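Local coordinates for 2-polyprenyl-6-methoxyphenol hydroxylase-like FAD-dependent oxidoreductase (Streptomyces sp. NRRL 11266, PDB 6UI5), which binds flavin-adenine dinucleotide through a Rossmann-type domain and belongs to the FAD-dependent oxidoreductases, at residues Phe231-Leu241 with Ala255-Ser265; Glu330-Asn341 with Ile378-Pro387. All coordinates share one frame; numbering follows the deposited sequence.

Contact 1: Phe231-Leu241 with Ala255-Ser265; sequences FEDGPATLEQL and ATEAHWLQHYS. With FAD (flavin-adenine dinucleotide), chain C.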
loop_
_atom_site.group_PDB
_atom_site.type_symbol
_atom_site.label_atom_id
_atom_site.label_comp_id
_atom_site.label_asym_id
_atom_site.label_seq_id
_atom_site.Cartn_x
_atom_site.Cartn_y
_atom_site.Cartn_z
ATOM N N PHE A 231 30.866 -7.290 10.699
ATOM C CA PHE A 231 31.640 -8.342 10.054
ATOM C C PHE A 231 31.351 -8.416 8.565
ATOM O O PHE A 231 30.215 -8.209 8.131
ATOM C CB PHE A 231 31.336 -9.702 10.665
ATOM C CG PHE A 231 31.356 -9.699 12.151
ATOM C CD1 PHE A 231 32.545 -9.900 12.847
ATOM C CD2 PHE A 231 30.187 -9.480 12.862
ATOM C CE1 PHE A 231 32.563 -9.889 14.228
ATOM C CE2 PHE A 231 30.197 -9.471 14.242
ATOM C CZ PHE A 231 31.387 -9.677 14.927
ATOM N N GLU A 232 32.388 -8.726 7.795
ATOM C CA GLU A 232 32.206 -9.030 6.391
ATOM C C GLU A 232 31.466 -10.351 6.246
ATOM O O GLU A 232 31.655 -11.278 7.039
ATOM C CB GLU A 232 33.553 -9.090 5.669
ATOM C CG GLU A 232 34.082 -7.718 5.299
ATOM C CD GLU A 232 32.975 -6.786 4.801
ATOM O OE1 GLU A 232 32.263 -7.139 3.825
ATOM O OE2 GLU A 232 32.806 -5.700 5.401
ATOM N N ASP A 233 30.608 -10.425 5.239
ATOM C CA ASP A 233 29.857 -11.643 4.984
ATOM C C ASP A 233 30.813 -12.811 4.814
ATOM O O ASP A 233 31.759 -12.736 4.031
ATOM C CB ASP A 233 28.998 -11.478 3.724
ATOM C CG ASP A 233 28.003 -10.333 3.836
ATOM O OD1 ASP A 233 28.183 -9.467 4.728
ATOM O OD2 ASP A 233 27.045 -10.298 3.021
ATOM N N GLY A 234 30.563 -13.892 5.552
ATOM C CA GLY A 234 31.470 -15.022 5.566
ATOM C C GLY A 234 31.406 -15.857 6.834
ATOM O O GLY A 234 30.431 -15.821 7.587
ATOM N N PRO A 235 32.489 -16.579 7.127
ATOM C CA PRO A 235 32.360 -17.801 7.940
ATOM C C PRO A 235 31.946 -17.601 9.401
ATOM O O PRO A 235 31.258 -18.475 9.935
ATOM C CB PRO A 235 33.751 -18.435 7.818
ATOM C CG PRO A 235 34.300 -17.870 6.524
ATOM C CD PRO A 235 33.838 -16.453 6.553
ATOM N N ALA A 236 32.342 -16.532 10.081
ATOM C CA ALA A 236 31.749 -16.247 11.392
ATOM C C ALA A 236 32.085 -17.305 12.436
ATOM O O ALA A 236 32.523 -18.410 12.107
ATOM C CB ALA A 236 30.215 -16.115 11.310
ATOM N N THR A 237 31.899 -16.975 13.709
ATOM C CA THR A 237 32.200 -17.905 14.785
ATOM C C THR A 237 30.955 -18.119 15.633
ATOM O O THR A 237 30.024 -17.305 15.626
ATOM C CB THR A 237 33.342 -17.395 15.660
ATOM O OG1 THR A 237 32.825 -16.425 16.577
ATOM C CG2 THR A 237 34.398 -16.728 14.791
ATOM N N LEU A 238 30.952 -19.224 16.385
ATOM C CA LEU A 238 29.792 -19.511 17.216
ATOM C C LEU A 238 29.750 -18.604 18.442
ATOM O O LEU A 238 28.664 -18.213 18.886
ATOM C CB LEU A 238 29.759 -20.993 17.614
ATOM C CG LEU A 238 28.604 -21.365 18.545
ATOM C CD1 LEU A 238 28.088 -22.770 18.219
ATOM C CD2 LEU A 238 29.065 -21.295 19.998
ATOM N N GLU A 239 30.906 -18.270 19.009
ATOM C CA GLU A 239 30.903 -17.251 20.053
ATOM C C GLU A 239 30.227 -15.982 19.546
ATOM O O GLU A 239 29.453 -15.349 20.273
ATOM C CB GLU A 239 32.329 -16.970 20.543
ATOM C CG GLU A 239 32.931 -18.103 21.376
ATOM C CD GLU A 239 33.238 -19.350 20.553
ATOM O OE1 GLU A 239 33.667 -19.192 19.391
ATOM O OE2 GLU A 239 33.047 -20.479 21.063
ATOM N N GLN A 240 30.465 -15.625 18.276
ATOM C CA GLN A 240 29.795 -14.463 17.697
ATOM C C GLN A 240 28.278 -14.648 17.682
ATOM O O GLN A 240 27.527 -13.673 17.862
ATOM C CB GLN A 240 30.330 -14.203 16.285
ATOM C CG GLN A 240 31.629 -13.403 16.252
ATOM C CD GLN A 240 32.405 -13.578 14.963
ATOM O OE1 GLN A 240 32.005 -14.332 14.079
ATOM N NE2 GLN A 240 33.538 -12.898 14.861
ATOM N N LEU A 241 27.818 -15.897 17.512
ATOM C CA LEU A 241 26.391 -16.199 17.576
ATOM C C LEU A 241 25.880 -16.160 19.007
ATOM O O LEU A 241 24.801 -15.610 19.265
ATOM C CB LEU A 241 26.100 -17.568 16.958
ATOM C CG LEU A 241 24.728 -18.148 17.317
ATOM C CD1 LEU A 241 23.617 -17.278 16.745
ATOM C CD2 LEU A 241 24.582 -19.525 16.742
ATOM N N ALA A 255 25.634 -23.526 23.844
ATOM C CA ALA A 255 26.195 -23.964 22.566
ATOM C C ALA A 255 27.261 -25.055 22.676
ATOM O O ALA A 255 28.204 -24.947 23.466
ATOM C CB ALA A 255 26.781 -22.751 21.862
ATOM N N THR A 256 27.146 -26.077 21.818
ATOM C CA THR A 256 28.103 -27.175 21.803
ATOM C C THR A 256 29.120 -27.059 20.663
ATOM O O THR A 256 30.311 -26.862 20.919
ATOM C CB THR A 256 27.375 -28.522 21.733
ATOM O OG1 THR A 256 26.904 -28.862 23.047
ATOM C CG2 THR A 256 28.305 -29.637 21.254
ATOM N N GLU A 257 28.666 -27.208 19.423
ATOM C CA GLU A 257 29.552 -27.207 18.266
ATOM C C GLU A 257 28.814 -26.553 17.105
ATOM O O GLU A 257 27.581 -26.561 17.048
ATOM C CB GLU A 257 29.988 -28.632 17.905
ATOM C CG GLU A 257 31.385 -28.716 17.333
ATOM C CD GLU A 257 31.703 -30.118 16.861
ATOM O OE1 GLU A 257 30.756 -30.882 16.587
ATOM O OE2 GLU A 257 32.901 -30.461 16.780
ATOM N N ALA A 258 29.579 -25.992 16.171
ATOM C CA ALA A 258 29.016 -25.325 14.997
ATOM C C ALA A 258 29.424 -26.082 13.737
ATOM O O ALA A 258 30.624 -26.215 13.448
ATOM C CB ALA A 258 29.472 -23.869 14.918
ATOM N N HIS A 259 28.430 -26.588 12.993
ATOM C CA HIS A 259 28.732 -27.283 11.743
ATOM C C HIS A 259 29.096 -26.288 10.652
ATOM O O HIS A 259 30.056 -26.487 9.898
ATOM C CB HIS A 259 27.541 -28.138 11.309
ATOM C CG HIS A 259 27.007 -29.013 12.396
ATOM N ND1 HIS A 259 27.631 -30.182 12.778
ATOM C CD2 HIS A 259 25.924 -28.883 13.199
ATOM C CE1 HIS A 259 26.950 -30.739 13.764
ATOM N NE2 HIS A 259 25.909 -29.972 14.037
ATOM N N TRP A 260 28.330 -25.207 10.561
ATOM C CA TRP A 260 28.567 -24.111 9.636
ATOM C C TRP A 260 27.681 -22.952 10.081
ATOM O O TRP A 260 26.499 -23.144 10.326
ATOM C CB TRP A 260 28.284 -24.512 8.172
ATOM C CG TRP A 260 26.819 -24.730 7.849
ATOM C CD1 TRP A 260 26.109 -25.881 8.019
ATOM C CD2 TRP A 260 25.889 -23.760 7.316
ATOM N NE1 TRP A 260 24.805 -25.697 7.624
ATOM C CE2 TRP A 260 24.641 -24.407 7.190
ATOM C CE3 TRP A 260 25.992 -22.415 6.929
ATOM C CZ2 TRP A 260 23.491 -23.756 6.694
ATOM C CZ3 TRP A 260 24.826 -21.755 6.430
ATOM C CH2 TRP A 260 23.606 -22.436 6.324
ATOM N N LEU A 261 28.265 -21.770 10.209
ATOM C CA LEU A 261 27.516 -20.549 10.405
ATOM C C LEU A 261 28.136 -19.489 9.501
ATOM O O LEU A 261 29.250 -19.658 8.998
ATOM C CB LEU A 261 27.504 -20.121 11.879
ATOM C CG LEU A 261 26.997 -21.022 13.010
ATOM C CD1 LEU A 261 26.913 -20.150 14.293
ATOM C CD2 LEU A 261 25.643 -21.729 12.707
ATOM N N GLN A 262 27.374 -18.426 9.221
ATOM C CA GLN A 262 27.813 -17.438 8.242
ATOM C C GLN A 262 27.311 -16.057 8.622
ATOM O O GLN A 262 26.125 -15.900 8.919
ATOM C CB GLN A 262 27.312 -17.767 6.824
ATOM C CG GLN A 262 27.713 -19.119 6.243
ATOM C CD GLN A 262 28.592 -19.003 5.020
ATOM O OE1 GLN A 262 29.616 -18.287 5.028
ATOM N NE2 GLN A 262 28.213 -19.720 3.950
ATOM N N HIS A 263 28.194 -15.056 8.567
ATOM C CA HIS A 263 27.740 -13.673 8.485
ATOM C C HIS A 263 27.016 -13.435 7.158
ATOM O O HIS A 263 27.429 -13.940 6.107
ATOM C CB HIS A 263 28.916 -12.720 8.611
ATOM C CG HIS A 263 29.584 -12.798 9.946
ATOM N ND1 HIS A 263 28.889 -12.609 11.125
ATOM C CD2 HIS A 263 30.862 -13.093 10.295
ATOM C CE1 HIS A 263 29.716 -12.779 12.142
ATOM N NE2 HIS A 263 30.917 -13.066 11.664
ATOM N N TYR A 264 25.915 -12.683 7.200
ATOM C CA TYR A 264 25.244 -12.248 5.975
ATOM C C TYR A 264 24.809 -10.796 6.131
ATOM O O TYR A 264 24.437 -10.360 7.226
ATOM C CB TYR A 264 24.043 -13.143 5.637
ATOM C CG TYR A 264 22.792 -12.817 6.435
ATOM C CD1 TYR A 264 21.909 -11.829 6.007
ATOM C CD2 TYR A 264 22.498 -13.492 7.615
ATOM C CE1 TYR A 264 20.783 -11.513 6.734
ATOM C CE2 TYR A 264 21.355 -13.190 8.346
ATOM C CZ TYR A 264 20.506 -12.193 7.899
ATOM O OH TYR A 264 19.366 -11.859 8.606
ATOM N N SER A 265 24.858 -10.042 5.028
ATOM C CA SER A 265 24.208 -8.740 4.969
ATOM C C SER A 265 23.241 -8.792 3.792
ATOM O O SER A 265 23.383 -9.628 2.902
ATOM C CB SER A 265 25.216 -7.538 4.818
ATOM O OG SER A 265 26.119 -7.712 3.735
HETATM P PA FAD C . 23.356 -19.341 -5.010
HETATM O O1A FAD C . 22.510 -20.137 -4.042
HETATM O O2A FAD C . 24.059 -18.237 -4.238
HETATM O O5B FAD C . 24.342 -20.333 -5.898
HETATM C C5B FAD C . 25.346 -19.773 -6.730
HETATM C C4B FAD C . 26.455 -20.852 -6.955
HETATM O O4B FAD C . 27.359 -20.487 -7.831
HETATM C C3B FAD C . 27.240 -21.079 -5.642
HETATM O O3B FAD C . 27.481 -22.412 -5.510
HETATM C C2B FAD C . 28.557 -20.308 -5.856
HETATM O O2B FAD C . 29.555 -20.834 -4.889
HETATM C C1B FAD C . 28.829 -20.620 -7.094
HETATM N N9A FAD C . 29.690 -19.704 -7.816
HETATM C C8A FAD C . 29.747 -18.361 -7.678
HETATM N N7A FAD C . 30.625 -17.887 -8.587
HETATM C C5A FAD C . 31.092 -18.940 -9.300
HETATM C C6A FAD C . 31.999 -19.039 -10.348
HETATM N N6A FAD C . 32.848 -18.168 -11.148
HETATM N N1A FAD C . 32.297 -20.228 -10.879
HETATM C C2A FAD C . 31.707 -21.349 -10.407
HETATM N N3A FAD C . 30.805 -21.250 -9.388
HETATM C C4A FAD C . 30.501 -20.055 -8.835
HETATM N N1 FAD C . 15.697 -18.909 0.314
HETATM C C2 FAD C . 14.305 -19.330 0.647
HETATM O O2 FAD C . 13.574 -19.769 -0.179
HETATM N N3 FAD C . 13.835 -19.197 2.056
HETATM C C4 FAD C . 14.744 -18.662 3.070
HETATM O O4 FAD C . 14.401 -18.546 4.198
HETATM C C4X FAD C . 16.144 -18.243 2.696
HETATM N N5 FAD C . 16.990 -17.717 3.742
HETATM C C5X FAD C . 18.367 -17.283 3.402
HETATM C C6 FAD C . 19.174 -16.770 4.420
HETATM C C7 FAD C . 20.472 -16.362 4.133
HETATM C C7M FAD C . 21.100 -15.853 5.423
HETATM C C8 FAD C . 20.993 -16.459 2.834
HETATM C C8M FAD C . 22.437 -15.988 2.614
HETATM C C9 FAD C . 20.184 -16.974 1.806
HETATM C C9A FAD C . 18.858 -17.388 2.076
HETATM N N10 FAD C . 17.969 -17.932 0.980
HETATM C C10 FAD C . 16.617 -18.364 1.326
HETATM C "C1'" FAD C . 18.520 -18.066 -0.383
HETATM C "C2'" FAD C . 17.813 -17.371 -1.561
HETATM O "O2'" FAD C . 16.728 -18.094 -2.011
HETATM C "C3'" FAD C . 18.741 -17.323 -2.773
HETATM O "O3'" FAD C . 18.157 -16.454 -3.691
HETATM C "C4'" FAD C . 18.945 -18.660 -3.515
HETATM O "O4'" FAD C . 19.491 -19.679 -2.727
HETATM C "C5'" FAD C . 19.967 -18.313 -4.605
HETATM O "O5'" FAD C . 19.972 -19.279 -5.619
HETATM P P FAD C . 21.070 -19.190 -6.849
HETATM O O1P FAD C . 21.300 -20.579 -7.398
HETATM O O2P FAD C . 20.715 -18.188 -7.931
HETATM O O3P FAD C . 22.434 -18.572 -6.149
#
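His263, on strand 257-271, is enclosed by the loop and helix start of 231-241. His263 CB lies 3.5 Å from Glu232 O, and a chi1 of -64° sets CG beside the backbone N, standing the imidazole up between Phe231 and Ala236. His263 CG and CD2 lie between Phe231 CB and Ala236 CB. On one face, Phe231 CB sits over the ring centre and its phenyl continues as an offset stack, centroids 4.3 Å apart and planes only 3° from parallel. On the opposite face, Ala236 CB makes a CH-pi contact 3.3 Å from the imidazole centroid. Phe231 CD2 and Ala236 CB flank ND1, and CE1 faces Phe231 CD2. At the tip His263 NE2 donates to Gln240 OE1 (2.9 Å), a bent bond of 131° at the hydrogen. Gln240 OE1 also accepts from Thr237 N (2.7 Å), the two donors arriving on opposite faces of the amide plane. Because Gln240 N in turn bonds Thr237 OG1, this is a capping box starting helix 238-249.

At the base of the His263 side chain, Gly234 and His263 exchange backbone hydrogen bonds. Asp233 OD2 accepts from Ser265 OG (2.8 Å), through its syn lone pair, and from Ser265 N. Farther along, Leu238 CD2 meets Ala255 CB at 3.3 Å, and Leu241 crosses Leu261 at about a right angle. Tyr264 points away, its ring face over FAD C7M and its OH bonded to Ser221 O.

The two packed faces and one bent, off-plane bond probably restrict the imidazole's rotation. That bond links strand to helix cap; Asp233-Ser265 is a second, separate polar tie.

Contact 2: Glu330-Asn341 with Ile378-Pro387; sequences ERHLAGRLACMN and IVTNLGPAVP
Pro384 is the central bump. Its CG presses on Ala334 CB at 3.5 Å, in a shallow hollow on helix 325-346 where the small alanine lies between larger neighbours. Pro384 CB rests 4.0 Å from Leu337 CD1, with Leu333 CD2 somewhat farther off. Leu337 CD1 also takes the tip of Ile378, CD1 to CD1 at 3.6 Å, the two side chains crossing at about a right angle. The other branch, Ile378 CG2, lies 3.4 Å from Asn341 ND2, while Val379 CG1 packs against Asn341 OD1. Helix 369-379 then ends in a Schellman motif, Asn381 at positive phi, and the chain runs on through Pro384 along helix 325-346.

At the opposite end, both methyls of Val386 lie against one side of the Glu330 chain. Val386 CG1 touches Glu330 CG and the carboxylate, 3.2 Å from Glu330 OE1, with Val386 CG2 also near Glu330 CG. A water donates to both Glu330 OE1 and Pro387 O.

No direct hydrogen bond joins the segments, so shape carries the contact. The polar groups of Glu330 and Asn341 are satisfied by partners outside the segments (Lys310, Arg469 and Asn306; Gln295 and Gln345), by Leu337 O and by the bridging water.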
loop_
_atom_site.group_PDB
_atom_site.type_symbol
_atom_site.label_atom_id
_atom_site.label_comp_id
_atom_site.label_asym_id
_atom_site.label_seq_id
_atom_site.Cartn_x
_atom_site.Cartn_y
_atom_site.Cartn_z
ATOM N N GLU A 330 9.550 -11.404 -19.301
ATOM C CA GLU A 330 8.756 -12.123 -18.323
ATOM C C GLU A 330 9.432 -12.121 -16.967
ATOM O O GLU A 330 8.770 -11.902 -15.947
ATOM C CB GLU A 330 8.511 -13.551 -18.811
ATOM C CG GLU A 330 7.304 -13.631 -19.712
ATOM C CD GLU A 330 7.365 -14.793 -20.685
ATOM O OE1 GLU A 330 6.703 -14.707 -21.742
ATOM O OE2 GLU A 330 8.058 -15.791 -20.392
ATOM N N ARG A 331 10.751 -12.329 -16.936
ATOM C CA ARG A 331 11.413 -12.606 -15.666
ATOM C C ARG A 331 11.940 -11.368 -14.969
ATOM O O ARG A 331 11.919 -11.318 -13.736
ATOM C CB ARG A 331 12.510 -13.619 -15.892
ATOM C CG ARG A 331 11.894 -14.996 -16.147
ATOM C CD ARG A 331 11.698 -15.681 -14.815
ATOM N NE ARG A 331 10.406 -15.480 -14.195
ATOM C CZ ARG A 331 10.122 -15.838 -12.949
ATOM N NH1 ARG A 331 11.075 -16.389 -12.185
ATOM N NH2 ARG A 331 8.889 -15.658 -12.468
ATOM N N HIS A 332 12.338 -10.332 -15.706
ATOM C CA HIS A 332 12.660 -9.079 -15.040
ATOM C C HIS A 332 11.468 -8.545 -14.252
ATOM O O HIS A 332 11.653 -7.963 -13.174
ATOM C CB HIS A 332 13.141 -8.037 -16.043
ATOM C CG HIS A 332 13.490 -6.723 -15.419
ATOM N ND1 HIS A 332 12.540 -5.865 -14.910
ATOM C CD2 HIS A 332 14.686 -6.116 -15.229
ATOM C CE1 HIS A 332 13.135 -4.786 -14.428
ATOM N NE2 HIS A 332 14.436 -4.912 -14.615
ATOM N N LEU A 333 10.239 -8.715 -14.771
ATOM C CA LEU A 333 9.070 -8.241 -14.025
ATOM C C LEU A 333 8.958 -8.985 -12.713
ATOM O O LEU A 333 8.700 -8.380 -11.670
ATOM C CB LEU A 333 7.772 -8.409 -14.833
ATOM C CG LEU A 333 6.403 -8.370 -14.115
ATOM C CD1 LEU A 333 6.097 -6.990 -13.454
ATOM C CD2 LEU A 333 5.226 -8.681 -15.095
ATOM N N ALA A 334 9.170 -10.303 -12.751
ATOM C CA ALA A 334 9.015 -11.116 -11.555
ATOM C C ALA A 334 10.082 -10.766 -10.514
ATOM O O ALA A 334 9.794 -10.700 -9.307
ATOM C CB ALA A 334 9.070 -12.599 -11.945
ATOM N N GLY A 335 11.315 -10.517 -10.966
ATOM C CA GLY A 335 12.328 -9.989 -10.065
ATOM C C GLY A 335 11.964 -8.624 -9.512
ATOM O O GLY A 335 12.136 -8.361 -8.314
ATOM N N ARG A 336 11.478 -7.733 -10.382
ATOM C CA ARG A 336 11.014 -6.412 -9.968
ATOM C C ARG A 336 10.049 -6.520 -8.797
ATOM O O ARG A 336 10.221 -5.857 -7.763
ATOM C CB ARG A 336 10.319 -5.726 -11.155
ATOM C CG ARG A 336 10.490 -4.243 -11.271
ATOM C CD ARG A 336 9.397 -3.611 -12.124
ATOM N NE ARG A 336 8.299 -3.175 -11.269
ATOM C CZ ARG A 336 7.008 -3.231 -11.588
ATOM N NH1 ARG A 336 6.612 -3.720 -12.755
ATOM N NH2 ARG A 336 6.105 -2.805 -10.718
ATOM N N LEU A 337 9.023 -7.373 -8.957
ATOM C CA LEU A 337 7.919 -7.461 -8.007
ATOM C C LEU A 337 8.337 -8.172 -6.723
ATOM O O LEU A 337 7.837 -7.838 -5.638
ATOM C CB LEU A 337 6.716 -8.183 -8.649
ATOM C CG LEU A 337 5.848 -7.514 -9.734
ATOM C CD1 LEU A 337 4.694 -8.432 -10.218
ATOM C CD2 LEU A 337 5.272 -6.169 -9.291
ATOM N N ALA A 338 9.244 -9.150 -6.814
ATOM C CA ALA A 338 9.809 -9.720 -5.594
ATOM C C ALA A 338 10.574 -8.659 -4.813
ATOM O O ALA A 338 10.270 -8.400 -3.640
ATOM C CB ALA A 338 10.701 -10.921 -5.919
ATOM N N CYS A 339 11.559 -8.012 -5.449
ATOM C CA CYS A 339 12.262 -6.946 -4.736
ATOM C C CYS A 339 11.263 -5.968 -4.174
ATOM O O CYS A 339 11.331 -5.611 -3.001
ATOM C CB CYS A 339 13.271 -6.222 -5.640
ATOM S SG CYS A 339 14.691 -7.309 -6.156
ATOM N N MET A 340 10.264 -5.594 -4.975
ATOM C CA MET A 340 9.383 -4.509 -4.561
ATOM C C MET A 340 8.658 -4.863 -3.274
ATOM O O MET A 340 8.731 -4.120 -2.287
ATOM C CB MET A 340 8.388 -4.186 -5.666
ATOM C CG MET A 340 7.307 -3.207 -5.225
ATOM S SD MET A 340 5.834 -3.644 -6.103
ATOM C CE MET A 340 5.613 -5.317 -5.517
ATOM N N ASN A 341 8.018 -6.037 -3.238
ATOM C CA ASN A 341 7.171 -6.380 -2.099
ATOM C C ASN A 341 7.975 -6.866 -0.890
ATOM O O ASN A 341 7.521 -6.676 0.249
ATOM C CB ASN A 341 6.108 -7.416 -2.508
ATOM C CG ASN A 341 6.552 -8.830 -2.302
ATOM O OD1 ASN A 341 6.506 -9.348 -1.175
ATOM N ND2 ASN A 341 6.964 -9.497 -3.399
ATOM N N ILE A 378 1.919 -13.276 -5.503
ATOM C CA ILE A 378 3.309 -12.940 -5.774
ATOM C C ILE A 378 4.237 -13.562 -4.723
ATOM O O ILE A 378 5.173 -14.288 -5.065
ATOM C CB ILE A 378 3.427 -11.416 -5.869
ATOM C CG1 ILE A 378 3.010 -11.028 -7.265
ATOM C CG2 ILE A 378 4.826 -10.916 -5.577
ATOM C CD1 ILE A 378 2.837 -9.603 -7.404
ATOM N N VAL A 379 3.940 -13.365 -3.434
ATOM C CA VAL A 379 4.798 -13.933 -2.399
ATOM C C VAL A 379 4.767 -15.450 -2.406
ATOM O O VAL A 379 5.677 -16.062 -1.849
ATOM C CB VAL A 379 4.463 -13.412 -0.971
ATOM C CG1 VAL A 379 4.228 -11.916 -1.000
ATOM C CG2 VAL A 379 3.267 -14.123 -0.359
ATOM N N THR A 380 3.767 -16.093 -3.028
ATOM C CA THR A 380 3.858 -17.551 -3.152
ATOM C C THR A 380 4.441 -17.986 -4.491
ATOM O O THR A 380 4.521 -19.193 -4.764
ATOM C CB THR A 380 2.510 -18.227 -2.940
ATOM O OG1 THR A 380 1.571 -17.740 -3.916
ATOM C CG2 THR A 380 1.972 -17.953 -1.536
ATOM N N ASN A 381 4.867 -17.029 -5.320
ATOM C CA ASN A 381 5.325 -17.290 -6.684
ATOM C C ASN A 381 4.286 -18.017 -7.553
ATOM O O ASN A 381 4.643 -18.566 -8.607
ATOM C CB ASN A 381 6.656 -18.040 -6.662
ATOM C CG ASN A 381 7.734 -17.243 -5.895
ATOM O OD1 ASN A 381 8.131 -17.622 -4.795
ATOM N ND2 ASN A 381 8.146 -16.097 -6.447
ATOM N N LEU A 382 2.994 -18.020 -7.166
ATOM C CA LEU A 382 1.933 -18.233 -8.169
ATOM C C LEU A 382 1.972 -17.109 -9.170
ATOM O O LEU A 382 1.966 -17.327 -10.384
ATOM C CB LEU A 382 0.556 -18.288 -7.518
ATOM C CG LEU A 382 0.404 -19.427 -6.521
ATOM C CD1 LEU A 382 -0.924 -19.304 -5.769
ATOM C CD2 LEU A 382 0.590 -20.778 -7.244
ATOM N N GLY A 383 1.980 -15.889 -8.648
ATOM C CA GLY A 383 2.970 -14.912 -9.011
ATOM C C GLY A 383 2.700 -14.354 -10.361
ATOM O O GLY A 383 1.815 -14.811 -11.076
ATOM N N PRO A 384 3.534 -13.441 -10.767
ATOM C CA PRO A 384 3.212 -12.578 -11.912
ATOM C C PRO A 384 2.705 -13.401 -13.088
ATOM O O PRO A 384 3.422 -14.273 -13.594
ATOM C CB PRO A 384 4.542 -11.893 -12.226
ATOM C CG PRO A 384 5.593 -12.918 -11.748
ATOM C CD PRO A 384 4.963 -13.750 -10.641
ATOM N N ALA A 385 1.433 -13.194 -13.455
ATOM C CA ALA A 385 0.925 -13.667 -14.734
ATOM C C ALA A 385 1.832 -13.194 -15.857
ATOM O O ALA A 385 2.213 -12.025 -15.909
ATOM C CB ALA A 385 -0.500 -13.157 -14.969
ATOM N N VAL A 386 2.223 -14.126 -16.719
ATOM C CA VAL A 386 3.005 -13.770 -17.909
ATOM C C VAL A 386 2.086 -13.060 -18.899
ATOM O O VAL A 386 0.986 -13.569 -19.193
ATOM C CB VAL A 386 3.622 -15.023 -18.530
ATOM C CG1 VAL A 386 3.990 -14.782 -20.006
ATOM C CG2 VAL A 386 4.839 -15.502 -17.695
ATOM N N PRO A 387 2.464 -11.893 -19.412
ATOM C CA PRO A 387 1.549 -11.151 -20.290
ATOM C C PRO A 387 1.338 -11.893 -21.608
ATOM O O PRO A 387 2.296 -12.265 -22.297
ATOM C CB PRO A 387 2.260 -9.807 -20.490
ATOM C CG PRO A 387 3.711 -10.086 -20.211
ATOM C CD PRO A 387 3.749 -11.194 -19.204
HETATM O O HOH W 1 5.321 -12.506 -22.504
#

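Overall arrangement
Contact 1 lies near the surface, its centre about 27 Å from that of the chain, whereas contact 2 is partly buried at about 10 Å. Their centres are 32 Å apart and they do not touch. Contact 1 buries more area (732 against 455 Å²) and relies on direct hydrogen bonds and ring stacking between a loop leading into helix 238-249 and a strand of the antiparallel sheet; contact 2 relies on aliphatic fit between helix 325-346 and the end of helix 369-379 with the loop after it, near the second subunit, whose Met361 packs on Asn341. Strand 257-271 links the two indirectly: it carries Tyr264, and its later residues Thr268 and Asn270 touch Cys339 and Arg336.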